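Local atomic coordinates of UPF0255 protein frsA (Vibrio vulnificus, PDB entry 4I4C), a protein that probably hydrolyses carboxylic esters to an alcohol and a carboxylate, although its physiological role is not settled. Residues V266-F271 and R280-E285; V195-A200 and R246-V251; T23-Q28 and S80-Q85; S47-L52 and P138-D143. One frame throughout, in Å; residues are numbered along the deposited sequence.

Contact 1 (V266-F271 and R280-E285)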
# COMPACT_ATOMS: atom_id res chain seq x y z
N VAL A 266 -19.51 -8.72 -4.50
CA VAL A 266 -18.39 -8.04 -3.85
C VAL A 266 -17.15 -8.92 -3.88
O VAL A 266 -17.19 -10.10 -3.50
CB VAL A 266 -18.69 -7.74 -2.37
CG1 VAL A 266 -17.44 -7.19 -1.66
CG2 VAL A 266 -19.86 -6.77 -2.25
N GLY A 267 -16.04 -8.33 -4.32
CA GLY A 267 -14.74 -9.00 -4.30
C GLY A 267 -13.68 -8.24 -3.52
O GLY A 267 -13.93 -7.14 -3.02
N LEU A 268 -12.49 -8.82 -3.43
CA LEU A 268 -11.41 -8.25 -2.64
C LEU A 268 -10.08 -8.37 -3.36
O LEU A 268 -9.75 -9.44 -3.87
CB LEU A 268 -11.31 -8.96 -1.28
CG LEU A 268 -12.51 -9.05 -0.33
CD1 LEU A 268 -12.22 -10.01 0.84
CD2 LEU A 268 -12.92 -7.66 0.18
N ILE A 269 -9.33 -7.27 -3.41
CA ILE A 269 -7.95 -7.28 -3.90
C ILE A 269 -7.04 -6.77 -2.78
O ILE A 269 -7.31 -5.73 -2.18
CB ILE A 269 -7.79 -6.38 -5.16
CG1 ILE A 269 -8.85 -6.74 -6.21
CG2 ILE A 269 -6.40 -6.53 -5.74
CD1 ILE A 269 -8.88 -5.82 -7.43
N GLY A 270 -5.97 -7.50 -2.49
CA GLY A 270 -5.08 -7.17 -1.39
C GLY A 270 -3.63 -7.31 -1.81
O GLY A 270 -3.19 -8.39 -2.21
N PHE A 271 -2.88 -6.20 -1.74
CA PHE A 271 -1.45 -6.20 -2.05
C PHE A 271 -0.66 -6.18 -0.75
O PHE A 271 -1.06 -5.51 0.21
CB PHE A 271 -1.09 -4.94 -2.84
CG PHE A 271 -1.87 -4.77 -4.11
CD1 PHE A 271 -1.43 -5.34 -5.30
CD2 PHE A 271 -3.03 -4.01 -4.12
CE1 PHE A 271 -2.14 -5.15 -6.48
CE2 PHE A 271 -3.75 -3.82 -5.30
CZ PHE A 271 -3.30 -4.40 -6.48
N ARG A 280 -8.06 -13.23 5.46
CA ARG A 280 -8.74 -13.24 6.72
C ARG A 280 -10.22 -13.02 6.57
O ARG A 280 -11.02 -13.77 7.04
CB ARG A 280 -8.18 -12.17 7.60
CG ARG A 280 -7.89 -12.62 8.95
CD ARG A 280 -7.75 -11.52 9.87
NE ARG A 280 -7.52 -12.04 11.19
CZ ARG A 280 -8.33 -11.80 12.19
NH1 ARG A 280 -8.13 -12.29 13.37
NH2 ARG A 280 -9.35 -11.05 11.97
N LEU A 281 -10.55 -11.98 5.86
CA LEU A 281 -11.94 -11.65 5.59
C LEU A 281 -12.67 -12.71 4.75
O LEU A 281 -13.88 -12.89 4.87
CB LEU A 281 -12.03 -10.27 4.93
CG LEU A 281 -13.42 -9.76 4.58
CD1 LEU A 281 -14.34 -9.80 5.80
CD2 LEU A 281 -13.34 -8.34 4.04
N SER A 282 -11.92 -13.42 3.90
CA SER A 282 -12.52 -14.37 2.98
C SER A 282 -12.86 -15.66 3.71
O SER A 282 -13.61 -16.49 3.20
CB SER A 282 -11.59 -14.66 1.80
OG SER A 282 -11.49 -13.53 0.94
N PHE A 283 -12.30 -15.81 4.91
CA PHE A 283 -12.67 -16.92 5.78
C PHE A 283 -13.79 -16.49 6.72
O PHE A 283 -14.65 -17.30 7.08
CB PHE A 283 -11.47 -17.38 6.60
CG PHE A 283 -10.53 -18.28 5.84
CD1 PHE A 283 -9.48 -17.75 5.10
CD2 PHE A 283 -10.67 -19.66 5.90
CE1 PHE A 283 -8.61 -18.58 4.43
CE2 PHE A 283 -9.81 -20.49 5.23
CZ PHE A 283 -8.77 -19.95 4.49
N LEU A 284 -13.78 -15.22 7.11
CA LEU A 284 -14.78 -14.72 8.05
C LEU A 284 -16.15 -14.52 7.41
O LEU A 284 -17.18 -14.80 8.04
CB LEU A 284 -14.29 -13.43 8.71
CG LEU A 284 -13.11 -13.57 9.68
CD1 LEU A 284 -12.48 -12.21 9.98
CD2 LEU A 284 -13.54 -14.22 10.96
N GLU A 285 -16.18 -14.06 6.17
CA GLU A 285 -17.45 -13.78 5.51
C GLU A 285 -17.60 -14.53 4.19
O GLU A 285 -17.43 -13.96 3.12
CB GLU A 285 -17.58 -12.27 5.29
CG GLU A 285 -17.56 -11.47 6.57
CD GLU A 285 -18.93 -11.32 7.19
OE1 GLU A 285 -19.90 -11.93 6.68
OE2 GLU A 285 -19.05 -10.56 8.18

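Contact 2 (V195-A200 and R246-V251)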
# COMPACT_ATOMS: atom_id res chain seq x y z
N VAL A 195 -18.45 -4.62 -7.06
CA VAL A 195 -17.45 -3.79 -6.38
C VAL A 195 -16.32 -4.63 -5.80
O VAL A 195 -16.55 -5.76 -5.34
CB VAL A 195 -18.11 -2.92 -5.25
CG1 VAL A 195 -18.71 -3.80 -4.15
CG2 VAL A 195 -17.11 -1.91 -4.68
N VAL A 196 -15.11 -4.11 -5.84
CA VAL A 196 -14.02 -4.74 -5.13
C VAL A 196 -13.47 -3.81 -4.06
O VAL A 196 -13.22 -2.64 -4.32
CB VAL A 196 -12.89 -5.18 -6.08
CG1 VAL A 196 -13.37 -6.31 -6.97
CG2 VAL A 196 -12.44 -4.02 -6.93
N ILE A 197 -13.33 -4.33 -2.85
CA ILE A 197 -12.69 -3.59 -1.78
C ILE A 197 -11.20 -3.87 -1.93
O ILE A 197 -10.81 -5.02 -2.13
CB ILE A 197 -13.16 -4.04 -0.40
CG1 ILE A 197 -14.69 -3.92 -0.31
CG2 ILE A 197 -12.48 -3.19 0.68
CD1 ILE A 197 -15.30 -4.63 0.87
N VAL A 198 -10.38 -2.82 -1.88
CA VAL A 198 -8.96 -2.95 -2.19
C VAL A 198 -8.10 -2.31 -1.11
O VAL A 198 -8.35 -1.17 -0.74
CB VAL A 198 -8.63 -2.30 -3.54
CG1 VAL A 198 -7.16 -2.50 -3.89
CG2 VAL A 198 -9.52 -2.85 -4.65
N SER A 199 -7.11 -3.05 -0.60
CA SER A 199 -6.12 -2.46 0.32
C SER A 199 -4.68 -2.80 -0.06
O SER A 199 -4.36 -3.94 -0.37
CB SER A 199 -6.40 -2.91 1.75
OG SER A 199 -7.60 -2.32 2.23
N ALA A 200 -3.80 -1.79 -0.05
CA ALA A 200 -2.37 -2.01 -0.24
C ALA A 200 -1.68 -2.26 1.10
O ALA A 200 -2.35 -2.49 2.11
CB ALA A 200 -1.73 -0.84 -0.97
N ARG A 246 -10.60 -6.10 10.69
CA ARG A 246 -11.61 -5.33 11.40
C ARG A 246 -12.35 -4.27 10.57
O ARG A 246 -13.57 -4.23 10.53
CB ARG A 246 -10.89 -4.60 12.54
CG ARG A 246 -11.66 -4.44 13.82
CD ARG A 246 -10.68 -4.34 15.00
NE ARG A 246 -10.18 -2.98 15.27
CZ ARG A 246 -8.97 -2.55 14.96
NH1 ARG A 246 -8.10 -3.35 14.35
NH2 ARG A 246 -8.61 -1.30 15.27
N LEU A 247 -11.58 -3.38 9.94
CA LEU A 247 -12.15 -2.23 9.26
C LEU A 247 -12.80 -2.65 7.95
O LEU A 247 -13.84 -2.11 7.57
CB LEU A 247 -11.06 -1.16 9.02
CG LEU A 247 -10.22 -0.68 10.21
CD1 LEU A 247 -9.26 0.45 9.78
CD2 LEU A 247 -11.07 -0.22 11.37
N HIS A 248 -12.20 -3.62 7.28
CA HIS A 248 -12.78 -4.14 6.04
C HIS A 248 -14.13 -4.84 6.25
O HIS A 248 -15.02 -4.78 5.39
CB HIS A 248 -11.79 -5.07 5.36
CG HIS A 248 -10.52 -4.39 4.96
ND1 HIS A 248 -9.43 -4.30 5.79
CD2 HIS A 248 -10.19 -3.73 3.82
CE1 HIS A 248 -8.47 -3.63 5.18
NE2 HIS A 248 -8.90 -3.28 3.98
N GLN A 249 -14.27 -5.51 7.40
CA GLN A 249 -15.51 -6.20 7.73
C GLN A 249 -16.61 -5.18 7.91
O GLN A 249 -17.75 -5.38 7.45
CB GLN A 249 -15.33 -7.02 9.00
CG GLN A 249 -16.59 -7.69 9.47
CD GLN A 249 -16.31 -9.04 10.05
OE1 GLN A 249 -15.41 -9.20 10.89
NE2 GLN A 249 -17.05 -10.05 9.60
N ALA A 250 -16.26 -4.08 8.56
CA ALA A 250 -17.21 -2.99 8.80
C ALA A 250 -17.56 -2.30 7.49
O ALA A 250 -18.70 -1.92 7.28
CB ALA A 250 -16.64 -1.98 9.81
N VAL A 251 -16.57 -2.14 6.62
CA VAL A 251 -16.83 -1.55 5.31
C VAL A 251 -17.71 -2.50 4.49
O VAL A 251 -18.61 -2.07 3.78
CB VAL A 251 -15.53 -1.22 4.54
CG1 VAL A 251 -15.85 -0.83 3.12
CG2 VAL A 251 -14.75 -0.08 5.23

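Contact 3 (T23-Q28 and S80-Q85)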
# COMPACT_ATOMS: atom_id res chain seq x y z
N THR A 23 13.92 11.80 7.95
CA THR A 23 13.22 10.51 8.01
C THR A 23 14.00 9.37 8.65
O THR A 23 13.51 8.73 9.58
CB THR A 23 12.74 10.09 6.61
OG1 THR A 23 12.03 11.17 6.00
CG2 THR A 23 11.82 8.87 6.68
N SER A 24 15.20 9.10 8.15
CA SER A 24 15.96 7.97 8.66
C SER A 24 16.41 8.12 10.13
O SER A 24 16.88 7.16 10.74
CB SER A 24 17.14 7.62 7.75
OG SER A 24 18.21 8.56 7.86
N ALA A 25 16.23 9.31 10.70
CA ALA A 25 16.74 9.61 12.03
C ALA A 25 15.60 9.66 13.04
O ALA A 25 15.82 9.78 14.24
CB ALA A 25 17.49 10.97 12.02
N LEU A 26 14.37 9.54 12.55
CA LEU A 26 13.20 9.72 13.40
C LEU A 26 13.00 8.64 14.46
O LEU A 26 12.77 8.94 15.63
CB LEU A 26 11.95 9.83 12.53
CG LEU A 26 11.92 11.15 11.75
CD1 LEU A 26 10.77 11.14 10.77
CD2 LEU A 26 11.80 12.34 12.70
N THR A 27 13.09 7.39 14.05
CA THR A 27 12.77 6.29 14.93
C THR A 27 13.86 6.11 15.96
O THR A 27 15.05 6.09 15.61
CB THR A 27 12.58 5.00 14.13
OG1 THR A 27 11.63 5.23 13.08
CG2 THR A 27 12.09 3.86 15.01
N GLN A 28 13.46 6.00 17.22
CA GLN A 28 14.40 5.82 18.32
C GLN A 28 14.60 4.34 18.58
O GLN A 28 13.64 3.58 18.71
CB GLN A 28 13.86 6.50 19.58
CG GLN A 28 13.71 8.00 19.46
CD GLN A 28 15.06 8.71 19.42
OE1 GLN A 28 15.72 8.87 20.45
NE2 GLN A 28 15.48 9.12 18.23
N SER A 80 24.22 18.05 3.17
CA SER A 80 24.56 17.11 4.22
C SER A 80 23.48 16.06 4.40
O SER A 80 22.28 16.37 4.41
CB SER A 80 24.82 17.82 5.55
OG SER A 80 26.09 18.45 5.55
N ARG A 81 23.93 14.82 4.56
CA ARG A 81 23.04 13.68 4.75
C ARG A 81 23.15 13.13 6.17
O ARG A 81 24.21 13.23 6.80
CB ARG A 81 23.38 12.59 3.73
CG ARG A 81 23.12 13.01 2.29
CD ARG A 81 23.35 11.88 1.30
NE ARG A 81 22.84 12.26 -0.02
CZ ARG A 81 23.54 12.98 -0.88
NH1 ARG A 81 24.76 13.39 -0.54
NH2 ARG A 81 23.02 13.32 -2.07
N THR A 82 22.06 12.57 6.68
CA THR A 82 22.09 11.89 7.97
C THR A 82 23.16 10.80 7.93
O THR A 82 23.92 10.62 8.87
CB THR A 82 20.72 11.31 8.34
OG1 THR A 82 19.75 12.37 8.30
CG2 THR A 82 20.75 10.69 9.72
N ASP A 83 23.23 10.12 6.79
CA ASP A 83 24.20 9.06 6.56
C ASP A 83 24.58 9.13 5.10
O ASP A 83 23.74 8.91 4.23
CB ASP A 83 23.58 7.69 6.87
CG ASP A 83 24.64 6.59 7.00
OD1 ASP A 83 25.59 6.56 6.20
OD2 ASP A 83 24.52 5.77 7.93
N GLU A 84 25.84 9.45 4.83
CA GLU A 84 26.26 9.68 3.45
C GLU A 84 26.19 8.42 2.59
O GLU A 84 26.13 8.51 1.37
CB GLU A 84 27.66 10.33 3.39
CG GLU A 84 27.74 11.75 4.00
CD GLU A 84 27.00 12.81 3.20
OE1 GLU A 84 26.91 12.68 1.96
OE2 GLU A 84 26.51 13.79 3.82
N GLN A 85 26.16 7.25 3.22
CA GLN A 85 25.96 6.00 2.47
C GLN A 85 24.58 5.98 1.82
O GLN A 85 24.39 5.40 0.74
CB GLN A 85 26.09 4.78 3.39
CG GLN A 85 26.03 3.43 2.66
CD GLN A 85 26.11 2.23 3.59
OE1 GLN A 85 26.99 2.15 4.44
NE2 GLN A 85 25.16 1.29 3.44

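Contact 4 (S47-L52 and P138-D143)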
# COMPACT_ATOMS: atom_id res chain seq x y z
N SER A 47 22.69 1.69 -1.01
CA SER A 47 22.96 3.11 -1.33
C SER A 47 21.78 4.01 -0.98
O SER A 47 21.84 5.23 -1.20
CB SER A 47 23.23 3.27 -2.84
OG SER A 47 24.51 2.76 -3.19
N TRP A 48 20.71 3.42 -0.47
CA TRP A 48 19.49 4.15 -0.20
C TRP A 48 18.97 3.69 1.14
O TRP A 48 19.12 2.52 1.48
CB TRP A 48 18.43 3.86 -1.28
CG TRP A 48 18.82 4.27 -2.65
CD1 TRP A 48 19.40 3.48 -3.61
CD2 TRP A 48 18.65 5.57 -3.25
NE1 TRP A 48 19.61 4.21 -4.75
CE2 TRP A 48 19.15 5.49 -4.56
CE3 TRP A 48 18.11 6.78 -2.81
CZ2 TRP A 48 19.14 6.58 -5.43
CZ3 TRP A 48 18.09 7.86 -3.68
CH2 TRP A 48 18.61 7.76 -4.97
N TYR A 49 18.40 4.61 1.91
CA TYR A 49 17.71 4.26 3.16
C TYR A 49 16.38 3.59 2.79
O TYR A 49 16.13 2.43 3.15
CB TYR A 49 17.46 5.50 4.02
CG TYR A 49 16.28 5.37 4.96
CD1 TYR A 49 16.35 4.54 6.08
CD2 TYR A 49 15.10 6.07 4.74
CE1 TYR A 49 15.25 4.41 6.95
CE2 TYR A 49 14.03 5.96 5.59
CZ TYR A 49 14.09 5.13 6.68
OH TYR A 49 13.00 5.03 7.51
N ARG A 50 15.56 4.32 2.05
CA ARG A 50 14.31 3.76 1.53
C ARG A 50 14.55 2.58 0.60
O ARG A 50 15.54 2.53 -0.10
CB ARG A 50 13.55 4.85 0.76
CG ARG A 50 12.96 5.89 1.68
CD ARG A 50 12.57 7.12 0.91
NE ARG A 50 12.05 8.17 1.78
CZ ARG A 50 12.80 9.11 2.38
NH1 ARG A 50 14.13 9.10 2.24
NH2 ARG A 50 12.23 10.02 3.13
N ASN A 51 13.64 1.61 0.63
CA ASN A 51 13.60 0.64 -0.45
C ASN A 51 12.98 1.32 -1.66
O ASN A 51 11.83 1.74 -1.63
CB ASN A 51 12.81 -0.61 -0.06
CG ASN A 51 12.81 -1.68 -1.15
OD1 ASN A 51 11.77 -2.03 -1.68
ND2 ASN A 51 14.00 -2.17 -1.51
N LEU A 52 13.79 1.47 -2.71
CA LEU A 52 13.36 2.08 -3.96
C LEU A 52 12.43 1.15 -4.73
O LEU A 52 12.75 -0.01 -4.98
CB LEU A 52 14.58 2.37 -4.83
CG LEU A 52 14.94 3.82 -5.03
CD1 LEU A 52 14.95 4.54 -3.70
CD2 LEU A 52 16.28 3.91 -5.74
N PRO A 138 8.27 6.42 3.36
CA PRO A 138 7.28 5.39 3.72
C PRO A 138 6.28 5.78 4.82
O PRO A 138 5.76 4.89 5.52
CB PRO A 138 8.17 4.26 4.25
CG PRO A 138 9.23 5.02 5.01
CD PRO A 138 9.52 6.24 4.13
N HIS A 139 6.02 7.06 4.99
CA HIS A 139 4.91 7.51 5.84
C HIS A 139 5.10 7.15 7.31
O HIS A 139 4.22 6.56 7.94
CB HIS A 139 3.59 6.97 5.30
CG HIS A 139 3.42 7.19 3.84
ND1 HIS A 139 3.30 8.45 3.29
CD2 HIS A 139 3.38 6.32 2.80
CE1 HIS A 139 3.19 8.35 1.98
NE2 HIS A 139 3.22 7.07 1.66
N LEU A 140 6.27 7.49 7.84
CA LEU A 140 6.55 7.38 9.26
C LEU A 140 5.72 8.43 9.99
O LEU A 140 5.59 9.56 9.51
CB LEU A 140 8.03 7.61 9.53
CG LEU A 140 8.97 6.55 8.93
CD1 LEU A 140 10.37 6.71 9.49
CD2 LEU A 140 8.46 5.14 9.19
N LYS A 141 5.15 8.08 11.14
CA LYS A 141 4.11 8.91 11.75
C LYS A 141 4.64 10.21 12.31
O LYS A 141 3.93 11.22 12.36
CB LYS A 141 3.30 8.14 12.81
CG LYS A 141 4.01 7.95 14.14
CD LYS A 141 3.23 7.01 15.07
CE LYS A 141 1.78 7.44 15.19
NZ LYS A 141 0.94 6.38 15.85
N SER A 142 5.91 10.21 12.71
CA SER A 142 6.49 11.40 13.30
C SER A 142 7.18 12.26 12.26
O SER A 142 7.87 13.22 12.60
CB SER A 142 7.46 11.02 14.41
OG SER A 142 8.50 10.21 13.89
N ASP A 143 6.99 11.92 10.98
CA ASP A 143 7.69 12.61 9.89
C ASP A 143 6.90 13.85 9.46
O ASP A 143 5.88 13.73 8.79
CB ASP A 143 7.88 11.64 8.72
CG ASP A 143 8.83 12.17 7.65
OD1 ASP A 143 8.96 13.40 7.47
OD2 ASP A 143 9.43 11.31 6.94

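Contact 1 (V266-F271 and R280-E285)
Leu268, on strand 266-271, and Ser282, near the end of helix 273-284, are the residues whose CA atoms come nearest across the two segments, 8.4 Å apart. Strand and helix are the first two elements of a beta-alpha-beta unit completed by strand 291-295, within the alpha/beta-hydrolase fold. The turn joining them stands where many enzymes of this fold carry the nucleophile elbow; here it holds Arg272, which lines both ligand pockets. The helix ends beside the contact: Glu285 N still bonds to Leu281 O, yet Glu285 has already left helical geometry.

Across the gap the contact is almost wholly aliphatic. Leu268 reaches from the sheet with CG beside its backbone N (chi1 -56°), while Leu281 swings its CG anti to its own N (chi1 -180°), and the two side chains meet at about a right angle. Leu281 CD2 thereby fits against the fork of Leu268, 3.8 Å from CD1 and 3.9 Å from CD2. Branched leucines suit this buried layer because each offers two methyls; Leu268 also touches Ile197, and Leu281 touches His248. Ser282 is small enough to sit close to the sheet, and its hydroxyl is hydrogen-bonded to Met278 O within the helix. Thus satisfied, Ser282 OG can rest against a methyl, 3.6 Å from Leu268 CD1.

Contact 2 (V195-A200 and R246-V251)
Ile197 and Ser199, alternate residues of strand 193-199, both turn toward helix 246-254 and meet His248 and Val251. The layer belongs to the alpha/beta-hydrolase fold: the helix lies on the path from strand 223-226 to strand 266-271, a crossover that passes over the strand between them. The short axes of strand 195-199 and helix 246-251 run nearly antiparallel, at 161° and 10.4 Å apart, as expected for a helix laid on a parallel part of the sheet.

The polar link runs between Ser199 OG and His248 NE2, hydrogen-bonded at the edge of the imidazole. The oxygen stands almost squarely in front of the nitrogen, since Ser199 OG is 3.3 Å from His248 CE1 and 3.4 Å from His248 CD2. The modelled separation is very short, so its exact value is doubtful, and either group could be the donor. Ser199 OG has a second partner in Val227 O, so this buried hydroxyl is held between helix and loop. A serine, compact and polar, leaves room for the imidazole against the sheet.

Apolar contacts continue from that bond back along the strand. Ile197 and His248 run alongside each other, pointing opposite ways; further along the helix, Ile197 CD1 comes within a loose 4.5 Å of Val251 CG1. Beta-branched residues serve both places, stiff and compact, and Val251 also reaches Leu225 and Ile173. The other branch of the isoleucine, CG2, is anti to the backbone N and lies in the plane of the imidazole at its edge, 3.9 Å from His248 CD2.

Contact 3 (T23-Q28 and S80-Q85)
Ala25 and Thr82 bring the two segments closest, their CA atoms 7.1 Å apart, where the weakly bonded helical turn 23-26 faces a loop between helices 64-75 and 98-114. The contact is small and rests mainly on Thr82, whose CG2, anti to its backbone N, reaches the opposite segment. This methyl lies 4.0 Å from Ala25 CB and 3.8 Å from Ser24 OG; alanine is short enough to let the loop come near.

Ser24 and Thr82 do not bond to each other. Instead both hydroxyls are hydrogen-bonded to the same carboxylate oxygen, Glu22 OE1, which ties the segments together indirectly. Ser24 OG gets there by lying between its own backbone N and carbonyl carbon (chi1 74°).

The loop is braced from within. Glu84 OE2 accepts from Arg81 N at 2.9 Å, met from above the carboxylate plane, and Glu84 OE1 meets the edge of the Arg81 guanidinium in its plane, forming a weak salt bridge. Such a pair closes the loop on itself. Asp83 OD1 then accepts from Gln85 N, two residues on, at 3.1 Å, on the anti side and tilted 20° out of the carboxylate plane: an Asx turn.

Contact 4 (S47-L52 and P138-D143)
Pro138, entered through a cis peptide bond, begins a loop between helices 121-136 and 144-163 and lies crosswise to Arg50, at about a right angle. The loop carries a type I beta turn that leads into the N-cap of helix 144-163. Pro138 CD is 4.0 Å from Arg50 NE. The arginine arrives with its chain extended from CG to NE (chi3 -177°), and NE is hydrogen-bonded to Tyr137 O, just before the proline, while NH1 forms a salt bridge with Asp88. A rigid ring suits this spot, filling it without an N-H that would need an acceptor.

Two residues on, Leu140 meets Tyr49 from the opposite direction: the methyl CD1 is 3.7 Å from Tyr49 OH. With its hydrogen bond made to Asp318 of helix 314-323, the hydroxyl can also rest against the leucine methyl.

The turn spans Leu140 to Asp143, with Asp143 N bonded to Leu140 O at 3.1 Å. Asp143 then takes the N-cap, a place suited to its short acceptor-bearing side chain; OD1 takes the backbone N of Ala146. Its other oxygen is hydrogen-bonded to Thr23 OG1 and faces an opposite charge without touching it, Asp143 OD2 lying 4.9 Å from Arg50 NH2.

Contacts 1 and 2 lie in the buried alpha/beta core, their centres 8 Å apart, and share one sheet: strands 193-199 and 266-271 are neighbours, with Gly267 N and Val195 O probably hydrogen-bonded. On the opposite side of the chain's centre, contact 3 sets a weak helical turn against a loop, contact 4 a loop against a loop; their centres are 10 Å apart, and Ser24 packs on Tyr49. Contact 4 is buried; contact 3, farthest out, is only partly so. Leucine methyls dominate contact 1, and contact 2 adds a buried serine-histidine bond; contacts 3 and 4 lack direct polar bonds. Contact 3 is bridged through Glu22, while in contact 4 the Tyr49 hydroxyl is satisfied by Asp318 outside it.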